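Local coordinates for protein NAD_Gly3P_dh, NAD-dependent glycerol-3-phosphate dehydrogenase (Streptosporangium roseum, PDB 5OCM) that reduces imines with NADPH as an imine reductase of the HIBADH-related family, binding NADP+ and a trifluoroacetophenone hydrate at a site between its two subunits, at residues A172-G175 with I176-G179. Numbering follows the deposited sequence.
Sequences ALLG and IMWG. With 9RH (2,2,2-trifluoromethyl acetophenone hydrate), chain X.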
# COMPACT_ATOMS: atom_id res chain seq x y z
N ALA A 172 0.39 7.44 -11.35
CA ALA A 172 -0.35 7.53 -10.07
C ALA A 172 -0.30 6.22 -9.33
O ALA A 172 -0.04 6.18 -8.14
CB ALA A 172 -1.82 7.94 -10.32
N LEU A 173 -0.52 5.12 -10.05
CA LEU A 173 -0.45 3.76 -9.47
C LEU A 173 0.96 3.40 -9.05
O LEU A 173 1.16 2.86 -7.95
CB LEU A 173 -1.04 2.75 -10.46
CG LEU A 173 -2.55 2.86 -10.71
CD1 LEU A 173 -2.85 1.95 -11.88
CD2 LEU A 173 -3.38 2.51 -9.49
N LEU A 174 1.97 3.72 -9.87
CA LEU A 174 3.35 3.39 -9.50
C LEU A 174 3.76 4.14 -8.24
O LEU A 174 4.49 3.59 -7.40
CB LEU A 174 4.31 3.66 -10.66
CG LEU A 174 4.07 2.81 -11.92
CD1 LEU A 174 5.10 3.18 -12.98
CD2 LEU A 174 4.14 1.35 -11.61
N GLY A 175 3.30 5.37 -8.06
CA GLY A 175 3.53 6.09 -6.80
C GLY A 175 3.09 5.31 -5.58
O GLY A 175 3.78 5.30 -4.54
N ILE A 176 1.96 4.64 -5.71
CA ILE A 176 1.42 3.79 -4.64
C ILE A 176 2.35 2.62 -4.38
O ILE A 176 2.61 2.25 -3.21
CB ILE A 176 -0.06 3.33 -4.88
CG1 ILE A 176 -0.93 4.54 -5.10
CG2 ILE A 176 -0.56 2.54 -3.70
CD1 ILE A 176 -2.36 4.17 -5.51
N MET A 177 2.85 2.01 -5.44
CA MET A 177 3.82 0.93 -5.30
C MET A 177 5.04 1.38 -4.47
O MET A 177 5.46 0.68 -3.53
CB MET A 177 4.23 0.35 -6.64
CG MET A 177 5.34 -0.67 -6.54
SD MET A 177 5.89 -1.29 -8.15
CE MET A 177 6.68 0.20 -8.76
N TRP A 178 5.63 2.52 -4.81
CA TRP A 178 6.82 2.98 -4.04
C TRP A 178 6.45 3.34 -2.60
O TRP A 178 7.23 3.00 -1.68
CB TRP A 178 7.61 4.09 -4.73
CG TRP A 178 8.10 3.69 -6.07
CD1 TRP A 178 8.88 2.59 -6.37
CD2 TRP A 178 7.82 4.33 -7.32
NE1 TRP A 178 9.06 2.50 -7.72
CE2 TRP A 178 8.41 3.54 -8.33
CE3 TRP A 178 7.12 5.46 -7.66
CZ2 TRP A 178 8.32 3.87 -9.65
CZ3 TRP A 178 7.02 5.80 -8.98
CH2 TRP A 178 7.60 4.99 -9.97
N GLY A 179 5.29 3.94 -2.41
CA GLY A 179 4.86 4.35 -1.07
C GLY A 179 4.71 3.12 -0.17
O GLY A 179 5.14 3.09 0.98
O1 9RH X . 9.73 -0.29 -12.24
C1 9RH X . 8.43 -0.06 -12.72
O2 9RH X . 7.89 1.17 -12.33
C2 9RH X . 7.51 -1.23 -12.40
C3 9RH X . 7.96 -2.29 -11.63
C4 9RH X . 7.10 -3.30 -11.24
C5 9RH X . 5.79 -3.28 -11.66
C6 9RH X . 5.34 -2.25 -12.44
C7 9RH X . 6.19 -1.22 -12.81
C8 9RH X . 8.68 0.06 -14.19
F1 9RH X . 9.56 1.03 -14.40
F2 9RH X . 7.53 0.30 -14.87
F3 9RH X . 9.20 -1.09 -14.57
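L174 and W178 meet one helical turn apart on the long helix 165-192, which follows the Rossmann-type sheet and belongs to the helical C-terminal domain; both residues, with M177, line the pocket holding 9RH. Following L174 outward, CB lies over the six-membered ring of W178 in an off-centre CH-pi contact, 4.1 Å from the ring centroid and 30° off its normal. Beyond CB the chain leaves the indole: CG comes within 4.2 Å of 9RH O2, one of the two hydroxyls of the hydrate. From there CD1 approaches the same O2 at 3.5 Å, while CD2 packs at 3.5 Å on the aromatic carbon C7 of 9RH. M177 holds CG anti to its backbone N (chi1 174°) and stays extended at chi2, which carries SD to 3.9 Å from C4 of the ligand ring; the bend at chi3 then sets CE against L174 CD2. The helix supplies the frame: W178 N donates to L174 O over 3.0 Å with an N-H...O angle of 162°, and the same carbonyl oxygen sits over one indole face, 3.2 Å from CE3. The indole NE1 is hydrogen-bonded to ND1 of H238 of the second subunit, whose T241 OG1 also bonds 9RH, so the pocket is completed across the dimer. An alanine in place of W178 would probably leave H238 without this donor and the CB of L174 without its aromatic platform, opening a gap beside the ligand. The indole's nearest approach to 9RH is CZ2 to O2, at 3.8 Å.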